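Local structure of vacuolar aminopeptidase 1 (Saccharomyces cerevisiae S288c, 4R8F) at residues Gly86-Ala91 / Leu258-Cys263; Ala114-Thr119 / Tyr292-Ile297; Asn75-Lys80 / Glu282-Ser287; Asp49-Asp54 / Ser68-Gly73. The protein removes amino acids, preferably neutral or hydrophobic ones, from the N-terminus of peptides as a zinc-dependent vacuolar enzyme, and is the major cargo of the cytoplasm-to-vacuole targeting pathway. One frame throughout, in Å; residues are numbered along the deposited sequence.

Contact 1 of 4, residues Gly86-Ala91 / Leu258-Cys263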
loop_
_atom_site.group_PDB
_atom_site.type_symbol
_atom_site.label_atom_id
_atom_site.label_comp_id
_atom_site.label_asym_id
_atom_site.label_seq_id
_atom_site.Cartn_x
_atom_site.Cartn_y
_atom_site.Cartn_z
ATOM N N GLY A 86 50.154 3.863 8.341
ATOM C CA GLY A 86 49.504 3.893 7.035
ATOM C C GLY A 86 48.269 4.769 7.104
ATOM O O GLY A 86 47.485 4.676 8.047
ATOM N N SER A 87 48.094 5.621 6.102
ATOM C CA SER A 87 46.979 6.557 6.071
ATOM C C SER A 87 46.628 6.874 4.624
ATOM O O SER A 87 47.323 6.438 3.707
ATOM C CB SER A 87 47.359 7.836 6.811
ATOM O OG SER A 87 46.218 8.642 7.045
ATOM N N HIS A 88 45.545 7.617 4.412
ATOM C CA HIS A 88 45.168 7.996 3.052
ATOM C C HIS A 88 45.085 9.508 2.882
ATOM O O HIS A 88 44.791 10.239 3.828
ATOM C CB HIS A 88 43.894 7.269 2.583
ATOM C CG HIS A 88 42.650 7.626 3.340
ATOM N ND1 HIS A 88 41.757 8.578 2.892
ATOM C CD2 HIS A 88 42.122 7.123 4.481
ATOM C CE1 HIS A 88 40.744 8.663 3.735
ATOM N NE2 HIS A 88 40.941 7.791 4.708
ATOM N N VAL A 89 45.394 9.958 1.668
ATOM C CA VAL A 89 45.424 11.384 1.343
ATOM C C VAL A 89 44.351 11.816 0.337
ATOM O O VAL A 89 44.168 13.017 0.125
ATOM C CB VAL A 89 46.817 11.837 0.835
ATOM C CG1 VAL A 89 47.798 11.921 1.997
ATOM C CG2 VAL A 89 47.341 10.931 -0.277
ATOM N N ASP A 90 43.651 10.864 -0.283
ATOM C CA ASP A 90 42.502 11.215 -1.121
ATOM C C ASP A 90 41.351 11.652 -0.229
ATOM O O ASP A 90 41.221 11.203 0.912
ATOM C CB ASP A 90 42.069 10.062 -2.040
ATOM C CG ASP A 90 41.488 8.881 -1.283
ATOM O OD1 ASP A 90 42.058 8.507 -0.231
ATOM O OD2 ASP A 90 40.473 8.314 -1.753
ATOM N N ALA A 91 40.535 12.551 -0.757
ATOM C CA ALA A 91 39.380 13.075 -0.046
ATOM C C ALA A 91 38.205 13.108 -0.998
ATOM O O ALA A 91 38.384 13.037 -2.213
ATOM C CB ALA A 91 39.677 14.472 0.476
ATOM N N LEU A 258 39.180 16.889 6.008
ATOM C CA LEU A 258 39.844 16.322 7.192
ATOM C C LEU A 258 40.106 14.819 7.081
ATOM O O LEU A 258 41.095 14.328 7.619
ATOM C CB LEU A 258 39.044 16.598 8.467
ATOM C CG LEU A 258 38.976 18.037 8.983
ATOM C CD1 LEU A 258 38.518 18.043 10.433
ATOM C CD2 LEU A 258 40.315 18.743 8.856
ATOM N N ASP A 259 39.222 14.100 6.389
ATOM C CA ASP A 259 39.361 12.657 6.184
ATOM C C ASP A 259 40.061 12.386 4.837
ATOM O O ASP A 259 39.480 12.639 3.781
ATOM C CB ASP A 259 37.975 11.994 6.228
ATOM C CG ASP A 259 38.018 10.494 5.944
ATOM O OD1 ASP A 259 38.954 9.803 6.400
ATOM O OD2 ASP A 259 37.092 10.004 5.263
ATOM N N ASP A 260 41.299 11.892 4.845
ATOM C CA ASP A 260 42.077 11.618 6.053
ATOM C C ASP A 260 43.398 12.383 6.002
ATOM O O ASP A 260 44.457 11.856 6.356
ATOM C CB ASP A 260 42.315 10.113 6.192
ATOM C CG ASP A 260 42.890 9.729 7.537
ATOM O OD1 ASP A 260 42.571 10.400 8.545
ATOM O OD2 ASP A 260 43.666 8.750 7.579
ATOM N N ARG A 261 43.316 13.639 5.569
ATOM C CA ARG A 261 44.470 14.531 5.582
ATOM C C ARG A 261 44.866 14.953 6.997
ATOM O O ARG A 261 45.964 15.452 7.207
ATOM C CB ARG A 261 44.210 15.753 4.699
ATOM C CG ARG A 261 44.536 15.465 3.245
ATOM C CD ARG A 261 43.756 16.306 2.251
ATOM N NE ARG A 261 43.613 15.583 0.989
ATOM C CZ ARG A 261 43.224 16.125 -0.161
ATOM N NH1 ARG A 261 42.934 17.419 -0.238
ATOM N NH2 ARG A 261 43.131 15.361 -1.247
ATOM N N LEU A 262 43.970 14.744 7.958
ATOM C CA LEU A 262 44.250 15.016 9.361
ATOM C C LEU A 262 45.238 14.015 9.964
ATOM O O LEU A 262 46.213 14.416 10.598
ATOM C CB LEU A 262 42.943 15.018 10.158
ATOM C CG LEU A 262 43.002 15.313 11.658
ATOM C CD1 LEU A 262 43.847 16.537 11.962
ATOM C CD2 LEU A 262 41.592 15.498 12.196
ATOM N N CYS A 263 44.983 12.721 9.781
ATOM C CA CYS A 263 45.906 11.685 10.259
ATOM C C CYS A 263 47.202 11.690 9.451
ATOM O O CYS A 263 48.285 11.509 10.005
ATOM C CB CYS A 263 45.277 10.293 10.180
ATOM S SG CYS A 263 43.925 9.980 11.341
#

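Contact 2 of 4, residues Ala114-Thr119 / Tyr292-Ile297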
loop_
_atom_site.group_PDB
_atom_site.type_symbol
_atom_site.label_atom_id
_atom_site.label_comp_id
_atom_site.label_asym_id
_atom_site.label_seq_id
_atom_site.Cartn_x
_atom_site.Cartn_y
_atom_site.Cartn_z
ATOM N N ALA A 114 31.863 14.759 -12.017
ATOM C CA ALA A 114 31.449 13.534 -11.368
ATOM C C ALA A 114 31.885 13.552 -9.913
ATOM O O ALA A 114 32.944 14.092 -9.593
ATOM C CB ALA A 114 32.056 12.343 -12.080
ATOM N N PRO A 115 31.076 12.954 -9.024
ATOM C CA PRO A 115 31.514 12.852 -7.638
ATOM C C PRO A 115 32.603 11.798 -7.490
ATOM O O PRO A 115 32.562 10.765 -8.158
ATOM C CB PRO A 115 30.246 12.422 -6.883
ATOM C CG PRO A 115 29.216 12.101 -7.913
ATOM C CD PRO A 115 29.845 12.187 -9.268
ATOM N N TYR A 116 33.572 12.071 -6.628
ATOM C CA TYR A 116 34.607 11.106 -6.305
ATOM C C TYR A 116 34.426 10.634 -4.864
ATOM O O TYR A 116 34.431 11.443 -3.936
ATOM C CB TYR A 116 35.996 11.721 -6.487
ATOM C CG TYR A 116 37.095 10.835 -5.963
ATOM C CD1 TYR A 116 37.634 9.826 -6.751
ATOM C CD2 TYR A 116 37.577 10.985 -4.665
ATOM C CE1 TYR A 116 38.633 9.000 -6.269
ATOM C CE2 TYR A 116 38.573 10.164 -4.174
ATOM C CZ TYR A 116 39.100 9.174 -4.981
ATOM O OH TYR A 116 40.091 8.352 -4.499
ATOM N N GLY A 117 34.253 9.327 -4.689
ATOM C CA GLY A 117 34.220 8.716 -3.358
ATOM C C GLY A 117 32.861 8.651 -2.687
ATOM O O GLY A 117 32.762 8.256 -1.523
ATOM N N GLY A 118 31.812 9.027 -3.408
ATOM C CA GLY A 118 30.464 8.992 -2.859
ATOM C C GLY A 118 29.425 9.415 -3.877
ATOM O O GLY A 118 29.760 9.792 -5.001
ATOM N N THR A 119 28.159 9.315 -3.489
ATOM C CA THR A 119 27.074 9.979 -4.200
ATOM C C THR A 119 26.804 11.216 -3.360
ATOM O O THR A 119 26.194 11.127 -2.290
ATOM C CB THR A 119 25.821 9.089 -4.310
ATOM O OG1 THR A 119 25.335 8.764 -3.000
ATOM C CG2 THR A 119 26.143 7.800 -5.063
ATOM N N TYR A 292 48.378 6.639 1.112
ATOM C CA TYR A 292 47.708 6.031 -0.038
ATOM C C TYR A 292 46.642 6.910 -0.685
ATOM O O TYR A 292 46.052 7.776 -0.052
ATOM C CB TYR A 292 47.052 4.723 0.378
ATOM C CG TYR A 292 48.026 3.691 0.850
ATOM C CD1 TYR A 292 48.732 2.917 -0.059
ATOM C CD2 TYR A 292 48.248 3.484 2.205
ATOM C CE1 TYR A 292 49.637 1.964 0.367
ATOM C CE2 TYR A 292 49.149 2.531 2.641
ATOM C CZ TYR A 292 49.838 1.777 1.715
ATOM O OH TYR A 292 50.728 0.828 2.138
ATOM N N ASP A 293 46.412 6.645 -1.966
ATOM C CA ASP A 293 45.310 7.210 -2.736
ATOM C C ASP A 293 44.143 6.207 -2.702
ATOM O O ASP A 293 44.300 5.081 -2.233
ATOM C CB ASP A 293 45.790 7.419 -4.179
ATOM C CG ASP A 293 44.910 8.357 -4.984
ATOM O OD1 ASP A 293 43.843 8.784 -4.500
ATOM O OD2 ASP A 293 45.296 8.664 -6.135
ATOM N N ASN A 294 42.977 6.640 -3.179
ATOM C CA ASN A 294 41.829 5.767 -3.457
ATOM C C ASN A 294 41.265 4.938 -2.303
ATOM O O ASN A 294 40.732 3.855 -2.534
ATOM C CB ASN A 294 42.143 4.836 -4.638
ATOM C CG ASN A 294 42.562 5.582 -5.891
ATOM O OD1 ASN A 294 43.353 5.067 -6.676
ATOM N ND2 ASN A 294 42.032 6.789 -6.094
ATOM N N GLU A 295 41.351 5.438 -1.075
ATOM C CA GLU A 295 40.679 4.784 0.055
ATOM C C GLU A 295 39.161 4.967 -0.022
ATOM O O GLU A 295 38.407 4.060 0.334
ATOM C CB GLU A 295 41.210 5.312 1.391
ATOM C CG GLU A 295 40.833 4.455 2.594
ATOM C CD GLU A 295 39.433 4.729 3.130
ATOM O OE1 GLU A 295 38.784 3.772 3.618
ATOM O OE2 GLU A 295 38.976 5.895 3.067
ATOM N N GLU A 296 38.723 6.132 -0.502
ATOM C CA GLU A 296 37.294 6.428 -0.654
ATOM C C GLU A 296 36.637 5.567 -1.749
ATOM O O GLU A 296 35.411 5.503 -1.851
ATOM C CB GLU A 296 37.086 7.912 -0.981
ATOM C CG GLU A 296 37.618 8.895 0.059
ATOM C CD GLU A 296 36.896 8.821 1.394
ATOM O OE1 GLU A 296 35.785 8.247 1.457
ATOM O OE2 GLU A 296 37.438 9.346 2.393
ATOM N N ILE A 297 37.473 4.913 -2.557
ATOM C CA ILE A 297 37.049 4.126 -3.706
ATOM C C ILE A 297 37.220 2.615 -3.465
ATOM O O ILE A 297 36.898 1.808 -4.335
ATOM C CB ILE A 297 37.788 4.659 -4.974
ATOM C CG1 ILE A 297 36.804 5.396 -5.878
ATOM C CG2 ILE A 297 38.522 3.588 -5.778
ATOM C CD1 ILE A 297 36.298 6.676 -5.262
#

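Contact 3 of 4, residues Asn75-Lys80 / Glu282-Ser287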
loop_
_atom_site.group_PDB
_atom_site.type_symbol
_atom_site.label_atom_id
_atom_site.label_comp_id
_atom_site.label_asym_id
_atom_site.label_seq_id
_atom_site.Cartn_x
_atom_site.Cartn_y
_atom_site.Cartn_z
ATOM N N ASN A 75 71.915 -0.524 11.444
ATOM C CA ASN A 75 71.952 -1.779 12.175
ATOM C C ASN A 75 70.624 -2.530 12.171
ATOM O O ASN A 75 70.409 -3.416 12.999
ATOM C CB ASN A 75 72.365 -1.487 13.612
ATOM C CG ASN A 75 73.633 -0.662 13.681
ATOM O OD1 ASN A 75 74.611 -0.960 12.992
ATOM N ND2 ASN A 75 73.624 0.385 14.503
ATOM N N TRP A 76 69.735 -2.183 11.244
ATOM C CA TRP A 76 68.456 -2.863 11.154
ATOM C C TRP A 76 68.651 -4.310 10.707
ATOM O O TRP A 76 69.580 -4.631 9.974
ATOM C CB TRP A 76 67.502 -2.137 10.202
ATOM C CG TRP A 76 66.180 -2.806 10.136
ATOM C CD1 TRP A 76 65.207 -2.784 11.087
ATOM C CD2 TRP A 76 65.701 -3.648 9.088
ATOM N NE1 TRP A 76 64.141 -3.547 10.691
ATOM C CE2 TRP A 76 64.417 -4.088 9.462
ATOM C CE3 TRP A 76 66.233 -4.074 7.865
ATOM C CZ2 TRP A 76 63.649 -4.930 8.656
ATOM C CZ3 TRP A 76 65.469 -4.906 7.061
ATOM C CH2 TRP A 76 64.189 -5.325 7.462
ATOM N N ARG A 77 67.753 -5.170 11.172
ATOM C CA ARG A 77 67.755 -6.591 10.852
ATOM C C ARG A 77 66.312 -7.048 10.825
ATOM O O ARG A 77 65.447 -6.394 11.396
ATOM C CB ARG A 77 68.534 -7.380 11.911
ATOM C CG ARG A 77 68.697 -6.613 13.217
ATOM C CD ARG A 77 68.922 -7.517 14.415
ATOM N NE ARG A 77 69.088 -6.812 15.696
ATOM C CZ ARG A 77 69.871 -5.753 15.932
ATOM N NH1 ARG A 77 70.646 -5.214 14.993
ATOM N NH2 ARG A 77 69.901 -5.227 17.155
ATOM N N ALA A 78 66.066 -8.186 10.190
ATOM C CA ALA A 78 64.712 -8.715 10.031
ATOM C C ALA A 78 63.934 -8.796 11.342
ATOM O O ALA A 78 62.749 -8.474 11.385
ATOM C CB ALA A 78 64.750 -10.084 9.364
ATOM N N GLU A 79 64.605 -9.205 12.410
ATOM C CA GLU A 79 63.936 -9.454 13.688
ATOM C C GLU A 79 63.439 -8.170 14.374
ATOM O O GLU A 79 62.649 -8.232 15.314
ATOM C CB GLU A 79 64.851 -10.255 14.622
ATOM C CG GLU A 79 65.058 -11.713 14.209
ATOM C CD GLU A 79 66.116 -11.929 13.122
ATOM O OE1 GLU A 79 66.911 -11.004 12.819
ATOM O OE2 GLU A 79 66.158 -13.052 12.561
ATOM N N LYS A 80 63.903 -7.016 13.897
ATOM C CA LYS A 80 63.447 -5.720 14.394
ATOM C C LYS A 80 62.101 -5.282 13.825
ATOM O O LYS A 80 61.398 -4.483 14.444
ATOM C CB LYS A 80 64.493 -4.643 14.089
ATOM C CG LYS A 80 65.691 -4.699 15.013
ATOM C CD LYS A 80 65.263 -4.318 16.419
ATOM C CE LYS A 80 66.396 -4.388 17.415
ATOM N NZ LYS A 80 65.844 -4.216 18.785
ATOM N N GLU A 282 73.377 5.169 13.928
ATOM C CA GLU A 282 73.245 4.651 15.286
ATOM C C GLU A 282 71.870 4.028 15.507
ATOM O O GLU A 282 71.434 3.889 16.650
ATOM C CB GLU A 282 73.428 5.776 16.308
ATOM C CG GLU A 282 74.464 6.836 15.951
ATOM C CD GLU A 282 74.270 8.124 16.734
ATOM O OE1 GLU A 282 73.243 8.258 17.440
ATOM O OE2 GLU A 282 75.144 9.011 16.635
ATOM N N SER A 283 71.184 3.658 14.425
ATOM C CA SER A 283 69.818 3.155 14.523
ATOM C C SER A 283 69.728 1.716 14.053
ATOM O O SER A 283 70.411 1.309 13.114
ATOM C CB SER A 283 68.864 4.023 13.699
ATOM O OG SER A 283 67.516 3.621 13.892
ATOM N N ASP A 284 68.870 0.956 14.721
ATOM C CA ASP A 284 68.552 -0.409 14.322
ATOM C C ASP A 284 67.063 -0.547 13.972
ATOM O O ASP A 284 66.531 -1.656 13.948
ATOM C CB ASP A 284 68.946 -1.400 15.426
ATOM C CG ASP A 284 68.372 -1.038 16.784
ATOM O OD1 ASP A 284 67.677 -0.004 16.903
ATOM O OD2 ASP A 284 68.633 -1.795 17.743
ATOM N N LEU A 285 66.407 0.580 13.692
ATOM C CA LEU A 285 64.976 0.592 13.383
ATOM C C LEU A 285 64.712 0.855 11.909
ATOM O O LEU A 285 65.535 1.445 11.210
ATOM C CB LEU A 285 64.259 1.658 14.214
ATOM C CG LEU A 285 64.353 1.490 15.728
ATOM C CD1 LEU A 285 63.605 2.616 16.416
ATOM C CD2 LEU A 285 63.807 0.135 16.158
ATOM N N PHE A 286 63.550 0.399 11.457
ATOM C CA PHE A 286 63.044 0.673 10.119
ATOM C C PHE A 286 61.657 1.280 10.330
ATOM O O PHE A 286 60.749 0.605 10.816
ATOM C CB PHE A 286 62.960 -0.634 9.329
ATOM C CG PHE A 286 62.781 -0.467 7.838
ATOM C CD1 PHE A 286 62.352 0.728 7.265
ATOM C CD2 PHE A 286 63.002 -1.552 7.005
ATOM C CE1 PHE A 286 62.181 0.836 5.895
ATOM C CE2 PHE A 286 62.828 -1.447 5.639
ATOM C CZ PHE A 286 62.417 -0.251 5.083
ATOM N N SER A 287 61.510 2.560 9.990
ATOM C CA SER A 287 60.279 3.306 10.248
ATOM C C SER A 287 59.725 3.869 8.959
ATOM O O SER A 287 60.492 4.262 8.086
ATOM C CB SER A 287 60.557 4.450 11.217
ATOM O OG SER A 287 60.835 3.952 12.511
HETATM O O HOH W 1 62.369 -1.565 13.236
#

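Contact 4 of 4, residues Asp49-Asp54 / Ser68-Gly73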
loop_
_atom_site.group_PDB
_atom_site.type_symbol
_atom_site.label_atom_id
_atom_site.label_comp_id
_atom_site.label_asym_id
_atom_site.label_seq_id
_atom_site.Cartn_x
_atom_site.Cartn_y
_atom_site.Cartn_z
ATOM N N ASP A 49 72.185 0.722 -5.588
ATOM C CA ASP A 49 73.289 1.675 -5.463
ATOM C C ASP A 49 72.882 3.024 -4.859
ATOM O O ASP A 49 73.718 3.917 -4.729
ATOM C CB ASP A 49 73.956 1.878 -6.827
ATOM C CG ASP A 49 74.590 0.601 -7.360
ATOM O OD1 ASP A 49 75.161 -0.167 -6.555
ATOM O OD2 ASP A 49 74.509 0.357 -8.584
ATOM N N SER A 50 71.610 3.166 -4.489
ATOM C CA SER A 50 71.116 4.373 -3.829
ATOM C C SER A 50 71.003 4.202 -2.316
ATOM O O SER A 50 70.992 5.189 -1.587
ATOM C CB SER A 50 69.752 4.761 -4.399
ATOM O OG SER A 50 69.787 4.767 -5.810
ATOM N N ILE A 51 70.901 2.957 -1.852
ATOM C CA ILE A 51 70.839 2.660 -0.421
ATOM C C ILE A 51 72.015 1.770 -0.038
ATOM O O ILE A 51 72.248 0.719 -0.651
ATOM C CB ILE A 51 69.514 1.970 -0.031
ATOM C CG1 ILE A 51 68.324 2.777 -0.564
ATOM C CG2 ILE A 51 69.427 1.807 1.484
ATOM C CD1 ILE A 51 66.971 2.293 -0.089
ATOM N N GLY A 52 72.742 2.197 0.993
ATOM C CA GLY A 52 73.988 1.551 1.394
ATOM C C GLY A 52 73.941 0.996 2.800
ATOM O O GLY A 52 72.880 0.939 3.428
ATOM N N GLU A 53 75.113 0.602 3.289
ATOM C CA GLU A 53 75.273 -0.001 4.615
ATOM C C GLU A 53 74.777 0.912 5.733
ATOM O O GLU A 53 74.279 0.436 6.750
ATOM C CB GLU A 53 76.752 -0.349 4.857
ATOM C CG GLU A 53 77.646 0.869 5.099
ATOM C CD GLU A 53 79.130 0.606 4.879
ATOM O OE1 GLU A 53 79.497 -0.508 4.438
ATOM O OE2 GLU A 53 79.936 1.528 5.145
ATOM N N ASP A 54 74.922 2.219 5.533
ATOM C CA ASP A 54 74.555 3.211 6.535
ATOM C C ASP A 54 73.050 3.382 6.682
ATOM O O ASP A 54 72.595 3.943 7.669
ATOM C CB ASP A 54 75.178 4.571 6.191
ATOM C CG ASP A 54 76.650 4.665 6.582
ATOM O OD1 ASP A 54 77.228 3.658 7.051
ATOM O OD2 ASP A 54 77.227 5.763 6.420
ATOM N N SER A 68 55.556 7.210 0.044
ATOM C CA SER A 68 56.126 6.481 1.170
ATOM C C SER A 68 57.420 7.152 1.613
ATOM O O SER A 68 58.305 7.385 0.798
ATOM C CB SER A 68 56.400 5.030 0.789
ATOM O OG SER A 68 56.807 4.276 1.919
ATOM N N ALA A 69 57.510 7.471 2.900
ATOM C CA ALA A 69 58.719 8.035 3.495
ATOM C C ALA A 69 59.232 7.063 4.546
ATOM O O ALA A 69 58.454 6.570 5.362
ATOM C CB ALA A 69 58.421 9.383 4.128
ATOM N N PHE A 70 60.534 6.788 4.530
ATOM C CA PHE A 70 61.100 5.821 5.465
ATOM C C PHE A 70 62.500 6.154 5.975
ATOM O O PHE A 70 63.284 6.852 5.326
ATOM C CB PHE A 70 61.070 4.401 4.879
ATOM C CG PHE A 70 61.664 4.287 3.502
ATOM C CD1 PHE A 70 60.968 4.743 2.393
ATOM C CD2 PHE A 70 62.911 3.703 3.311
ATOM C CE1 PHE A 70 61.505 4.633 1.123
ATOM C CE2 PHE A 70 63.454 3.589 2.041
ATOM C CZ PHE A 70 62.747 4.053 0.946
ATOM N N ILE A 71 62.767 5.645 7.174
ATOM C CA ILE A 71 64.046 5.769 7.844
ATOM C C ILE A 71 64.541 4.345 8.067
ATOM O O ILE A 71 63.899 3.570 8.769
ATOM C CB ILE A 71 63.892 6.494 9.197
ATOM C CG1 ILE A 71 63.219 7.853 8.991
ATOM C CG2 ILE A 71 65.246 6.680 9.874
ATOM C CD1 ILE A 71 62.790 8.527 10.276
ATOM N N LEU A 72 65.665 4.000 7.444
ATOM C CA LEU A 72 66.259 2.673 7.585
ATOM C C LEU A 72 67.564 2.770 8.367
ATOM O O LEU A 72 68.492 3.476 7.963
ATOM C CB LEU A 72 66.515 2.061 6.211
ATOM C CG LEU A 72 67.243 0.715 6.181
ATOM C CD1 LEU A 72 66.506 -0.340 6.995
ATOM C CD2 LEU A 72 67.425 0.264 4.741
ATOM N N GLY A 73 67.628 2.051 9.483
ATOM C CA GLY A 73 68.799 2.074 10.352
ATOM C C GLY A 73 69.948 1.255 9.802
ATOM O O GLY A 73 69.739 0.215 9.173
#

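Contact 1 of 4, residues Gly86-Ala91 / Leu258-Cys263
His88 lays the face of its imidazole against Asp260, whose CB stands 3.3 Å from the ring centroid in a CH-pi contact. With CG held between the backbone N and the carbonyl carbon (chi1 65°), the ring leaves the end of strand 83-88 and reaches across to Asp259 and Asp260. Two weak bonds from ND1, to the O and OD1 of Asp90, and a hydrogen bond between NE2 and Asp341 limit its rotation. At the ring edge comes Asp259, with OD1 3.3 Å from His88 NE2. The peptide linking Asp259 to Asp260 is cis, and the two consecutive aspartates meet the same imidazole, one at its edge and the next over its face.

Asp260 also takes the hydroxyl of Ser87: OG donates to OD2 over 2.6 Å, coming from above the carboxylate plane, 50° out of it. On the far side of Asp260 in sequence, Arg261 grips Val89 side-on. Its NE and NH2 both donate to Val89 O, at 2.8 and 2.9 Å, and that oxygen lies in the guanidinium plane; Ala91 CB rests over one face, and NH1 goes to Pro20 O.

His88 and Asp259 are zinc ligands. Asp260 backs the ring of His88, and Arg261 ties the turn that follows it, all of them buried; this is consistent with a metal site kept in fixed geometry.

Contact 2 of 4, residues Ala114-Thr119 / Tyr292-Ile297
The phenolic oxygen of Tyr116 is gripped by Asn294 across the contact and by Asp90 from outside it. Asn294 ND2 donates to Tyr116 OH over 3.0 Å, with an N-H...O angle of 163° and the oxygen lying in the amide plane; Asn294 OD1 accepts from Thr301 OG1, which is consistent with the amide being this way round. The tyrosine reaches this far because its CG is anti to the backbone N (chi1 171°), carrying the ring out from the end of strand 108-116.

Ile297 lies over one ring face, its CD1 3.8 Å from the centroid in a CH-pi contact. The same methyl comes 3.4 Å from Gly117 N, which is hydrogen-bonded to Asn373 of a neighbouring subunit. Beside it Glu296 CB packs 3.8 Å from Gly117 CA, so close that any CB on the glycine would collide with it.

A phenylalanine in place of Tyr116 would probably leave Asp90 OD2 and Asn294 ND2 without the oxygen they share.

Glu295 and Glu296 are zinc ligands, and Asp90 also bonds to the Glu296 backbone N. One tyrosine hydroxyl thus links the antiparallel sheet to the metal-binding loop at a subunit boundary, consistent with an active site whose shape depends on the assembly.

Contact 3 of 4, residues Asn75-Lys80 / Glu282-Ser287
Trp76 and Phe286 form a T-shaped aromatic pair where the loop before strand 83-88 packs on the start of strand 286-292. Around the pair are two small turns: a 3-10 turn at 78-80, and an ST turn in which Ser283 OG accepts from Leu285 N.

The aromatic contact is edge-to-face. Phe286 directs its edge at the six-membered ring of Trp76, the centroids 5.1 Å apart and the planes at 84°, and its CD2 stands over the centre of the indole. Phe286 CB sits over the same indole system, 3.6 Å from the centroid of the five-membered ring. The indole is placed by a CG anti to the backbone N (chi1 -178°) and pinned by a hydrogen bond from NE1 to Gly81 O. With an alanine in place of Trp76, Phe286 would probably lose the face its edge points into, opening a gap beside its ring, and Gly81 O would lose its indole donor.

The charged contacts converge on Asp284. Its OD2 makes long salt bridges to Lys80 NZ (3.8 Å) and Arg77 NH2 (3.7 Å). The latter is a matter of charge alone, since the oxygen lies well out of the guanidinium plane. The aliphatic part of Lys80 runs alongside the Asp284 backbone, CG 3.3 Å from its O.

Backbone bonds complete the join. Asn75 N donates to Ser283 O over 2.9 Å, at 160°. Farther along, a water accepts from Phe286 N at 2.9 Å and donates weakly to Lys80 O.

Contact 4 of 4, residues Asp49-Asp54 / Ser68-Gly73
This is a small packing contact, apolar in its side chains, in which Ile51, on the loop between strands 39-40 and 56-62, reaches over to Phe70 and Leu72 of strand 66-72, third from the 39-40 edge of the large mixed sheet. No hydrogen bond joins the two segments, which bury just 153 Å² between them.

Ile51 does the work with both of its branches. Its CB points toward the strand, and with CG1 beside the backbone N (chi1 -51°) the two arms part. The short arm, CG2, meets Leu72 CD2 at 4.1 Å. The longer one carries CD1 to the rim of the Phe70 ring, 4.3 Å from CE2 and near the ring plane, so the methyl touches an edge rather than lying over a face. Ile51 and Leu72 cross at about a right angle and touch methyl to methyl. These are ordinary van der Waals separations.

Farther along, the loop draws near the end of the strand through its backbone. Asp54 O comes 4.1 Å from Leu72 O and is near Gly73, while the Asp54 side chain starts away from the strand and touches Lys74 and Glu281.

Ile51 also packs on Leu41. Strand 66-72 runs between strands 56-62 and 286-292, bonded to both. On one face of the sheet Phe70 and Leu72 turn to helix 309-321, and Ile51 packs on these two residues from the loop; on the other, Ala69 and Ile71 pack against helix 258-276.

How the contacts relate
Contacts 1 and 2 lie at the zinc site, their centres 12 Å apart, and between them hold His88, Asp259, Glu295 and Glu296 of the metal ligands. They touch directly: Ser87 O lies 2.8 Å from Tyr292 N, where strands 83-88 and 286-292 run side by side. Contacts 3 and 4 form a second pair, centres 11 Å apart, joined where Leu285 O comes 2.8 Å from Gly73 N. Contact 3 lies about 28 Å, centre to centre, from contact 1, and contact 4 about 25 Å. Strand 286-292 spans the two pairs, beginning in contact 3 and ending at the metal-binding loop of contact 2, while helix 258-276 leads from contact 1 back toward that strand.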